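Side-chain contacts in SidF, inhibitor of growth family, member 3 (Legionella pneumophila subsp. pneumophila, PDB 4FYE), which is a phosphoinositide phosphatase from Legionella that probably removes the 3-phosphate from polyphosphorylated phosphatidylinositol lipids: residues D70-A75 / K114-T119; A559-H564 / Y613-W618; K321-Y326 / V347-L352. The protein carries 1 engineered substitution. All coordinates share one frame; numbering follows the deposited sequence.

Interaction 1. Residues D70-A75 / K114-T119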
loop_
_atom_site.group_PDB
_atom_site.type_symbol
_atom_site.label_atom_id
_atom_site.label_comp_id
_atom_site.label_asym_id
_atom_site.label_seq_id
_atom_site.Cartn_x
_atom_site.Cartn_y
_atom_site.Cartn_z
ATOM N N ASP A 70 -9.558 3.046 -22.956
ATOM C CA ASP A 70 -10.376 3.513 -24.043
ATOM C C ASP A 70 -10.541 5.035 -23.903
ATOM O O ASP A 70 -11.137 5.473 -22.909
ATOM C CB ASP A 70 -11.725 2.807 -23.942
ATOM C CG ASP A 70 -12.709 3.268 -25.051
ATOM O OD1 ASP A 70 -12.650 4.457 -25.468
ATOM O OD2 ASP A 70 -13.547 2.459 -25.499
ATOM N N VAL A 71 -10.049 5.846 -24.846
ATOM C CA VAL A 71 -10.038 7.317 -24.573
ATOM C C VAL A 71 -11.406 8.003 -24.528
ATOM O O VAL A 71 -11.639 8.935 -23.758
ATOM C CB VAL A 71 -9.063 8.152 -25.423
ATOM C CG1 VAL A 71 -7.644 7.745 -25.134
ATOM C CG2 VAL A 71 -9.339 8.029 -26.888
ATOM N N ILE A 72 -12.337 7.505 -25.305
ATOM C CA ILE A 72 -13.734 7.934 -25.092
ATOM C C ILE A 72 -14.267 7.772 -23.663
ATOM O O ILE A 72 -14.791 8.732 -23.089
ATOM C CB ILE A 72 -14.683 7.295 -26.086
ATOM C CG1 ILE A 72 -14.189 7.682 -27.480
ATOM C CG2 ILE A 72 -16.118 7.860 -25.887
ATOM C CD1 ILE A 72 -14.981 6.971 -28.577
ATOM N N GLN A 73 -14.107 6.577 -23.104
ATOM C CA GLN A 73 -14.535 6.309 -21.747
ATOM C C GLN A 73 -13.816 7.195 -20.751
ATOM O O GLN A 73 -14.465 7.728 -19.875
ATOM C CB GLN A 73 -14.396 4.839 -21.357
ATOM C CG GLN A 73 -15.180 3.909 -22.253
ATOM C CD GLN A 73 -16.653 4.185 -22.161
ATOM O OE1 GLN A 73 -17.214 4.212 -21.051
ATOM N NE2 GLN A 73 -17.292 4.437 -23.312
ATOM N N GLU A 74 -12.513 7.384 -20.903
ATOM C CA GLU A 74 -11.757 8.177 -19.942
ATOM C C GLU A 74 -12.170 9.641 -20.059
ATOM O O GLU A 74 -12.251 10.348 -19.071
ATOM C CB GLU A 74 -10.238 8.055 -20.190
ATOM C CG GLU A 74 -9.707 6.619 -20.049
ATOM C CD GLU A 74 -9.806 6.064 -18.612
ATOM O OE1 GLU A 74 -9.967 6.822 -17.627
ATOM O OE2 GLU A 74 -9.741 4.840 -18.463
ATOM N N ALA A 75 -12.367 10.092 -21.282
ATOM C CA ALA A 75 -12.937 11.410 -21.522
ATOM C C ALA A 75 -14.280 11.595 -20.825
ATOM O O ALA A 75 -14.479 12.612 -20.169
ATOM C CB ALA A 75 -13.078 11.657 -22.990
ATOM N N LYS A 114 -20.541 14.840 -27.083
ATOM C CA LYS A 114 -20.999 14.667 -28.441
ATOM C C LYS A 114 -19.860 14.910 -29.429
ATOM O O LYS A 114 -19.601 14.064 -30.291
ATOM C CB LYS A 114 -22.189 15.575 -28.718
ATOM C CG LYS A 114 -22.699 15.528 -30.168
ATOM C CD LYS A 114 -24.025 14.772 -30.318
ATOM C CE LYS A 114 -25.204 15.589 -29.798
ATOM N NZ LYS A 114 -26.107 16.088 -30.863
ATOM N N SER A 115 -19.165 16.039 -29.299
ATOM C CA SER A 115 -18.058 16.353 -30.207
ATOM C C SER A 115 -16.973 15.237 -30.235
ATOM O O SER A 115 -16.337 14.934 -31.264
ATOM C CB SER A 115 -17.408 17.649 -29.762
ATOM O OG SER A 115 -16.163 17.798 -30.403
ATOM N N ILE A 116 -16.751 14.639 -29.082
ATOM C CA ILE A 116 -15.705 13.664 -28.984
ATOM C C ILE A 116 -16.151 12.381 -29.653
ATOM O O ILE A 116 -15.361 11.745 -30.345
ATOM C CB ILE A 116 -15.331 13.437 -27.527
ATOM C CG1 ILE A 116 -14.287 14.474 -27.141
ATOM C CG2 ILE A 116 -14.811 12.032 -27.314
ATOM C CD1 ILE A 116 -14.202 14.658 -25.624
ATOM N N SER A 117 -17.420 12.037 -29.434
ATOM C CA SER A 117 -18.064 10.932 -30.123
ATOM C C SER A 117 -18.153 11.112 -31.658
ATOM O O SER A 117 -18.163 10.120 -32.358
ATOM C CB SER A 117 -19.435 10.630 -29.513
ATOM O OG SER A 117 -20.462 10.937 -30.431
ATOM N N GLU A 118 -18.203 12.348 -32.175
ATOM C CA GLU A 118 -18.208 12.549 -33.614
ATOM C C GLU A 118 -16.809 12.599 -34.209
ATOM O O GLU A 118 -16.678 12.446 -35.414
ATOM C CB GLU A 118 -18.970 13.803 -34.027
ATOM C CG GLU A 118 -20.451 13.826 -33.641
ATOM C CD GLU A 118 -21.060 15.256 -33.586
ATOM O OE1 GLU A 118 -20.363 16.262 -33.942
ATOM O OE2 GLU A 118 -22.253 15.376 -33.181
ATOM N N THR A 119 -15.756 12.770 -33.404
ATOM C CA THR A 119 -14.381 12.966 -33.966
ATOM C C THR A 119 -13.409 11.823 -33.707
ATOM O O THR A 119 -12.380 11.690 -34.404
ATOM C CB THR A 119 -13.689 14.238 -33.423
ATOM O OG1 THR A 119 -14.456 15.374 -33.814
ATOM C CG2 THR A 119 -12.270 14.413 -34.015
#
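Beside the apolar meeting of Ile72 and Ala75 with Ile116, the carboxylate oxygen OE2 of Glu74 is gripped by two hydroxyls, those of Tyr34 and Ser715. Glu74 takes no part in the contact with Ile116; these partners give its buried carboxylate polar company, and its side chain also lies against Phe733, Val736 and Phe739 of helix 733-741. No hydrogen bond joins the two segments themselves. They are the first turn of helix 71-92 and the last turn of helix 98-119, neighbouring arms of an antiparallel helical hairpin. Ile116 reaches across with both of its branches. Its CG1 stands anti to the carbonyl carbon (chi1 -87°), and Ile116 CD1 comes within 4.1 Å of Ala75 CB. On the other branch, Ile116 CG2 lies 4.4 Å from Ile72 CG1. The backbones come nearest at Ile72 and Ile116, where the CA atoms are 7.2 Å apart. Alanine suits this side of helix 71-92 because its single methyl takes the Ile116 tip and also touches Val148 of helix 136-163. Asp70 is the N-cap: its OD1 accepts a weak capping bond from Gln73 N at 3.5 Å. Near the end of the partner helix, Thr119 OG1 bonds back to Ser115 O at 3.2 Å. Polar groups thus serve the helix ends and the outer partners, and what passes between the arms is aliphatic contact, shape-dependent and without directional bonds.

Interaction 2. Residues A559-H564 / Y613-W618; sequences AYYTEH and YYENTW
Tyr561 and Tyr614 meet across an antiparallel helical hairpin, formed by the long helix 522-583 and helix 590-614. The Tyr561 side chain can be traced outward from its helix. Tyr561 CB comes first, 4.1 Å from Tyr614 CD2. CG, anti to the backbone N (chi1 172°), a turn that swings the ring over to the other arm, lies equally near that same ring carbon. Further along, Tyr561 CD2 settles 3.9 Å from Tyr614 CB, so each tyrosine offers ring carbon to the other's methylene. The two rings meet obliquely, their planes inclined at 32° with centroids 5.8 Å apart. Flat side chains suit this place because, turned obliquely, they fit between backbones whose CA atoms here are only 7.7 Å apart. Tyr561 also rests on Gln610 and Glu611 of helix 590-614; Tyr614 also touches Val445 of helix 438-458 and Asp554, Arg557 and Lys558 of helix 522-583. Just beyond, Asn616 is the first residue to leave helical backbone angles, with positive phi (56°), in a Schellman motif. At the exposed rim, the Glu615 side chain extends until its OE2 stands 4.3 Å from Tyr561 CE2.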
loop_
_atom_site.group_PDB
_atom_site.type_symbol
_atom_site.label_atom_id
_atom_site.label_comp_id
_atom_site.label_asym_id
_atom_site.label_seq_id
_atom_site.Cartn_x
_atom_site.Cartn_y
_atom_site.Cartn_z
ATOM N N ALA A 559 30.705 -10.305 4.147
ATOM C CA ALA A 559 31.781 -11.265 3.914
ATOM C C ALA A 559 31.315 -12.710 4.141
ATOM O O ALA A 559 31.791 -13.628 3.458
ATOM C CB ALA A 559 32.987 -10.954 4.786
ATOM N N TYR A 560 30.400 -12.913 5.097
ATOM C CA TYR A 560 29.912 -14.257 5.381
ATOM C C TYR A 560 29.060 -14.752 4.228
ATOM O O TYR A 560 29.216 -15.893 3.776
ATOM C CB TYR A 560 29.073 -14.256 6.631
ATOM C CG TYR A 560 28.517 -15.612 6.996
ATOM C CD1 TYR A 560 27.371 -16.094 6.378
ATOM C CD2 TYR A 560 29.145 -16.418 7.981
ATOM C CE1 TYR A 560 26.849 -17.328 6.702
ATOM C CE2 TYR A 560 28.630 -17.662 8.323
ATOM C CZ TYR A 560 27.475 -18.117 7.682
ATOM O OH TYR A 560 26.907 -19.343 8.001
ATOM N N TYR A 561 28.171 -13.896 3.738
ATOM C CA TYR A 561 27.282 -14.292 2.660
ATOM C C TYR A 561 28.064 -14.635 1.408
ATOM O O TYR A 561 27.754 -15.597 0.708
ATOM C CB TYR A 561 26.273 -13.190 2.338
ATOM C CG TYR A 561 25.475 -13.501 1.097
ATOM C CD1 TYR A 561 24.491 -14.470 1.116
ATOM C CD2 TYR A 561 25.731 -12.855 -0.096
ATOM C CE1 TYR A 561 23.770 -14.775 -0.016
ATOM C CE2 TYR A 561 25.016 -13.156 -1.233
ATOM C CZ TYR A 561 24.035 -14.116 -1.182
ATOM O OH TYR A 561 23.319 -14.423 -2.302
ATOM N N THR A 562 29.084 -13.842 1.128
ATOM C CA THR A 562 29.860 -14.057 -0.073
ATOM C C THR A 562 30.516 -15.420 -0.020
ATOM O O THR A 562 30.541 -16.143 -1.009
ATOM C CB THR A 562 30.956 -12.999 -0.220
ATOM O OG1 THR A 562 30.492 -11.755 0.314
ATOM C CG2 THR A 562 31.309 -12.817 -1.670
ATOM N N GLU A 563 31.053 -15.764 1.143
ATOM C CA GLU A 563 31.668 -17.066 1.344
ATOM C C GLU A 563 30.706 -18.247 1.270
ATOM O O GLU A 563 31.012 -19.269 0.668
ATOM C CB GLU A 563 32.394 -17.092 2.688
ATOM C CG GLU A 563 33.893 -16.890 2.591
ATOM C CD GLU A 563 34.663 -17.970 3.318
ATOM O OE1 GLU A 563 34.408 -19.160 3.047
ATOM O OE2 GLU A 563 35.516 -17.628 4.162
ATOM N N HIS A 564 29.544 -18.108 1.893
ATOM C CA HIS A 564 28.658 -19.240 2.071
ATOM C C HIS A 564 27.551 -19.361 1.081
ATOM O O HIS A 564 26.757 -20.319 1.127
ATOM C CB HIS A 564 28.098 -19.231 3.477
ATOM C CG HIS A 564 29.148 -19.031 4.531
ATOM N ND1 HIS A 564 29.797 -20.054 5.105
ATOM C CD2 HIS A 564 29.668 -17.871 5.092
ATOM C CE1 HIS A 564 30.679 -19.578 5.998
ATOM N NE2 HIS A 564 30.600 -18.242 5.986
ATOM N N TYR A 613 21.072 -7.591 -2.268
ATOM C CA TYR A 613 21.479 -6.495 -1.407
ATOM C C TYR A 613 23.006 -6.519 -1.290
ATOM O O TYR A 613 23.673 -5.534 -1.625
ATOM C CB TYR A 613 20.766 -6.533 -0.018
ATOM C CG TYR A 613 21.325 -5.506 0.951
ATOM C CD1 TYR A 613 21.161 -4.128 0.726
ATOM C CD2 TYR A 613 22.111 -5.917 2.041
ATOM C CE1 TYR A 613 21.730 -3.199 1.574
ATOM C CE2 TYR A 613 22.695 -5.004 2.912
ATOM C CZ TYR A 613 22.495 -3.650 2.686
ATOM O OH TYR A 613 23.087 -2.775 3.581
ATOM N N TYR A 614 23.553 -7.652 -0.869
ATOM C CA TYR A 614 24.985 -7.731 -0.644
ATOM C C TYR A 614 25.816 -7.602 -1.927
ATOM O O TYR A 614 26.833 -6.913 -1.903
ATOM C CB TYR A 614 25.360 -8.957 0.199
ATOM C CG TYR A 614 24.834 -8.888 1.623
ATOM C CD1 TYR A 614 25.261 -7.879 2.482
ATOM C CD2 TYR A 614 23.956 -9.848 2.131
ATOM C CE1 TYR A 614 24.807 -7.808 3.788
ATOM C CE2 TYR A 614 23.498 -9.786 3.454
ATOM C CZ TYR A 614 23.928 -8.758 4.277
ATOM O OH TYR A 614 23.490 -8.599 5.587
ATOM N N GLU A 615 25.369 -8.220 -3.026
ATOM C CA GLU A 615 25.977 -8.069 -4.393
ATOM C C GLU A 615 25.626 -6.730 -5.064
ATOM O O GLU A 615 26.127 -6.394 -6.132
ATOM C CB GLU A 615 25.541 -9.214 -5.314
ATOM C CG GLU A 615 25.998 -10.571 -4.804
ATOM C CD GLU A 615 25.782 -11.723 -5.781
ATOM O OE1 GLU A 615 25.381 -11.483 -6.949
ATOM O OE2 GLU A 615 26.040 -12.893 -5.377
ATOM N N ASN A 616 24.752 -5.963 -4.413
ATOM C CA ASN A 616 24.427 -4.639 -4.879
ATOM C C ASN A 616 23.930 -4.699 -6.318
ATOM O O ASN A 616 24.249 -3.854 -7.162
ATOM C CB ASN A 616 25.651 -3.722 -4.693
ATOM C CG ASN A 616 25.353 -2.253 -4.962
ATOM O OD1 ASN A 616 26.248 -1.559 -5.444
ATOM N ND2 ASN A 616 24.105 -1.771 -4.698
ATOM N N THR A 617 23.081 -5.688 -6.587
ATOM C CA THR A 617 22.431 -5.803 -7.899
ATOM C C THR A 617 20.949 -5.330 -7.948
ATOM O O THR A 617 20.332 -5.254 -9.029
ATOM C CB THR A 617 22.551 -7.228 -8.434
ATOM O OG1 THR A 617 22.020 -8.143 -7.463
ATOM C CG2 THR A 617 24.024 -7.554 -8.731
ATOM N N TRP A 618 20.413 -4.943 -6.803
ATOM C CA TRP A 618 18.980 -4.685 -6.669
ATOM C C TRP A 618 18.591 -3.558 -7.594
ATOM O O TRP A 618 17.465 -3.470 -8.055
ATOM C CB TRP A 618 18.656 -4.354 -5.219
ATOM C CG TRP A 618 19.319 -3.068 -4.793
ATOM C CD1 TRP A 618 20.588 -2.907 -4.215
ATOM C CD2 TRP A 618 18.815 -1.702 -4.991
ATOM N NE1 TRP A 618 20.869 -1.568 -4.004
ATOM C CE2 TRP A 618 19.862 -0.789 -4.474
ATOM C CE3 TRP A 618 17.654 -1.166 -5.494
ATOM C CZ2 TRP A 618 19.720 0.590 -4.498
ATOM C CZ3 TRP A 618 17.524 0.246 -5.521
ATOM C CH2 TRP A 618 18.530 1.096 -5.013
#

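Interaction 3. Residues K321-Y326 / V347-L352; sequences KIPEEY and VEHNPL
Tyr326 lays one face of its ring on the imidazole of His349 in an offset stack, the tight part of a contact that joins the loop after helix 315-320 to the end of helix 335-349. Both residues belong to one helix-loop-helix stretch, so the loop folds back on the helix it leads into. The ring planes are inclined at 22° and the centroids lie 4.2 Å apart. His349 CE1 sits over the tyrosine face, displaced toward its rim, and is 3.3 Å from Tyr326 CD2. In both residues CG stands anti to the carbonyl carbon (chi1 near -57°), the turn that brings the two flat groups together. Aromatic rings suit such a place because they cover one another broadly while their outer parts can face solvent. The other firm point is polar: Asn350 ND2 donates to Lys321 O at 2.9 Å, with an N-H...O angle of 164°. Tyr346 O takes a second bond from the same nitrogen; a side-chain amide nitrogen carries two hydrogens and can serve two carbonyls, which suits asparagine where the chain leaves the helix.

Packing is looser between these two points, where Pro323 CD lies 4.1 Å from His349 CB, and at the exposed Lys321, whose bent chain crosses Asn350 at about a right angle with Lys321 CG 3.8 Å from Asn350 OD1. Ile322, by contrast, is buried against Leu342 and Leu345 of helix 335-349. The Lys321 carbonyl oxygen lies close to the Asn350 amide plane, whereas ND2 stands well above the plane of that carbonyl.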
loop_
_atom_site.group_PDB
_atom_site.type_symbol
_atom_site.label_atom_id
_atom_site.label_comp_id
_atom_site.label_asym_id
_atom_site.label_seq_id
_atom_site.Cartn_x
_atom_site.Cartn_y
_atom_site.Cartn_z
ATOM N N LYS A 321 -8.748 -16.281 23.643
ATOM C CA LYS A 321 -7.910 -15.267 24.211
ATOM C C LYS A 321 -8.556 -14.573 25.397
ATOM O O LYS A 321 -7.947 -13.751 26.021
ATOM C CB LYS A 321 -7.524 -14.278 23.104
ATOM C CG LYS A 321 -6.035 -14.228 22.809
ATOM C CD LYS A 321 -5.471 -15.531 22.292
ATOM C CE LYS A 321 -4.075 -15.718 22.865
ATOM N NZ LYS A 321 -3.114 -15.204 21.842
ATOM N N ILE A 322 -9.772 -14.915 25.775
ATOM C CA ILE A 322 -10.312 -14.295 26.984
ATOM C C ILE A 322 -10.268 -15.261 28.195
ATOM O O ILE A 322 -10.867 -16.342 28.139
ATOM C CB ILE A 322 -11.741 -13.831 26.716
ATOM C CG1 ILE A 322 -11.748 -12.876 25.540
ATOM C CG2 ILE A 322 -12.391 -13.219 27.957
ATOM C CD1 ILE A 322 -13.156 -12.709 25.002
ATOM N N PRO A 323 -9.555 -14.902 29.290
ATOM C CA PRO A 323 -9.399 -15.967 30.324
ATOM C C PRO A 323 -10.720 -16.517 30.792
ATOM O O PRO A 323 -11.683 -15.776 30.860
ATOM C CB PRO A 323 -8.694 -15.248 31.443
ATOM C CG PRO A 323 -7.773 -14.291 30.662
ATOM C CD PRO A 323 -8.554 -13.826 29.453
ATOM N N GLU A 324 -10.768 -17.801 31.132
ATOM C CA GLU A 324 -12.043 -18.435 31.452
ATOM C C GLU A 324 -12.956 -17.624 32.377
ATOM O O GLU A 324 -14.155 -17.529 32.159
ATOM C CB GLU A 324 -11.810 -19.815 32.052
ATOM C CG GLU A 324 -12.878 -20.836 31.726
ATOM C CD GLU A 324 -12.768 -22.045 32.638
ATOM O OE1 GLU A 324 -13.820 -22.693 32.926
ATOM O OE2 GLU A 324 -11.621 -22.326 33.095
ATOM N N GLU A 325 -12.364 -16.999 33.369
ATOM C CA GLU A 325 -13.107 -16.386 34.477
ATOM C C GLU A 325 -13.719 -15.046 34.102
ATOM O O GLU A 325 -14.357 -14.407 34.930
ATOM C CB GLU A 325 -12.122 -16.190 35.600
ATOM C CG GLU A 325 -10.766 -16.627 35.043
ATOM C CD GLU A 325 -9.602 -15.713 35.312
ATOM O OE1 GLU A 325 -8.613 -15.929 34.650
ATOM O OE2 GLU A 325 -9.612 -14.808 36.168
ATOM N N TYR A 326 -13.498 -14.600 32.868
ATOM C CA TYR A 326 -14.171 -13.395 32.371
ATOM C C TYR A 326 -15.118 -13.689 31.240
ATOM O O TYR A 326 -15.739 -12.780 30.716
ATOM C CB TYR A 326 -13.176 -12.347 31.923
ATOM C CG TYR A 326 -12.255 -12.016 33.035
ATOM C CD1 TYR A 326 -12.744 -11.438 34.204
ATOM C CD2 TYR A 326 -10.899 -12.313 32.948
ATOM C CE1 TYR A 326 -11.899 -11.156 35.260
ATOM C CE2 TYR A 326 -10.040 -12.022 33.990
ATOM C CZ TYR A 326 -10.552 -11.455 35.145
ATOM O OH TYR A 326 -9.712 -11.173 36.185
ATOM N N VAL A 347 -9.847 -7.015 24.210
ATOM C CA VAL A 347 -8.982 -5.844 24.242
ATOM C C VAL A 347 -8.634 -5.501 25.688
ATOM O O VAL A 347 -7.502 -5.117 25.987
ATOM C CB VAL A 347 -9.633 -4.590 23.583
ATOM C CG1 VAL A 347 -8.792 -3.355 23.898
ATOM C CG2 VAL A 347 -9.764 -4.770 22.089
ATOM N N GLU A 348 -9.595 -5.716 26.575
ATOM C CA GLU A 348 -9.489 -5.356 27.971
ATOM C C GLU A 348 -8.466 -6.282 28.655
ATOM O O GLU A 348 -7.663 -5.837 29.451
ATOM C CB GLU A 348 -10.898 -5.379 28.570
ATOM C CG GLU A 348 -11.053 -5.334 30.091
ATOM C CD GLU A 348 -12.529 -5.547 30.544
ATOM O OE1 GLU A 348 -12.757 -6.148 31.634
ATOM O OE2 GLU A 348 -13.472 -5.121 29.810
ATOM N N HIS A 349 -8.412 -7.539 28.251
ATOM C CA HIS A 349 -7.492 -8.482 28.859
ATOM C C HIS A 349 -6.240 -8.864 28.092
ATOM O O HIS A 349 -5.493 -9.701 28.570
ATOM C CB HIS A 349 -8.277 -9.755 29.222
ATOM C CG HIS A 349 -9.459 -9.477 30.111
ATOM N ND1 HIS A 349 -9.368 -9.470 31.447
ATOM C CD2 HIS A 349 -10.727 -9.118 29.818
ATOM C CE1 HIS A 349 -10.533 -9.154 31.988
ATOM N NE2 HIS A 349 -11.378 -8.940 30.993
ATOM N N ASN A 350 -5.985 -8.308 26.902
ATOM C CA ASN A 350 -4.757 -8.655 26.214
ATOM C C ASN A 350 -4.002 -7.429 25.712
ATOM O O ASN A 350 -4.601 -6.538 25.083
ATOM C CB ASN A 350 -5.069 -9.621 25.032
ATOM C CG ASN A 350 -5.612 -11.004 25.508
ATOM O OD1 ASN A 350 -4.865 -11.944 25.641
ATOM N ND2 ASN A 350 -6.879 -11.107 25.722
ATOM N N PRO A 351 -2.707 -7.354 26.017
ATOM C CA PRO A 351 -1.815 -6.286 25.505
ATOM C C PRO A 351 -1.711 -6.426 24.019
ATOM O O PRO A 351 -1.622 -7.517 23.516
ATOM C CB PRO A 351 -0.442 -6.594 26.136
ATOM C CG PRO A 351 -0.730 -7.557 27.293
ATOM C CD PRO A 351 -2.193 -7.990 27.246
ATOM N N LEU A 352 -1.782 -5.332 23.303
ATOM C CA LEU A 352 -1.875 -5.407 21.868
ATOM C C LEU A 352 -0.582 -4.938 21.339
ATOM O O LEU A 352 -0.018 -3.968 21.885
ATOM C CB LEU A 352 -2.927 -4.473 21.359
ATOM C CG LEU A 352 -4.240 -5.130 20.948
ATOM C CD1 LEU A 352 -4.488 -6.471 21.618
ATOM C CD2 LEU A 352 -5.364 -4.160 21.282
#

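Overall arrangement
Along the chain the order is interaction 1, interaction 3, interaction 2, each closing before the next opens. They share no helix and do not touch: their centres are 53 Å (1 and 2), 59 Å (1 and 3) and 45 Å (2 and 3) apart, and each lies about 30 Å from the centre of the chain. Interactions 1 and 3 fall on opposite sides of that centre. Interactions 1 and 2 each join the arms of a helical hairpin, while interaction 3 fastens a loop beside the helix leading into strand 353-360 of the four-stranded mixed sheet. All three are thus separate local contacts in outlying, largely helical parts of this mixed alpha-beta phosphatase.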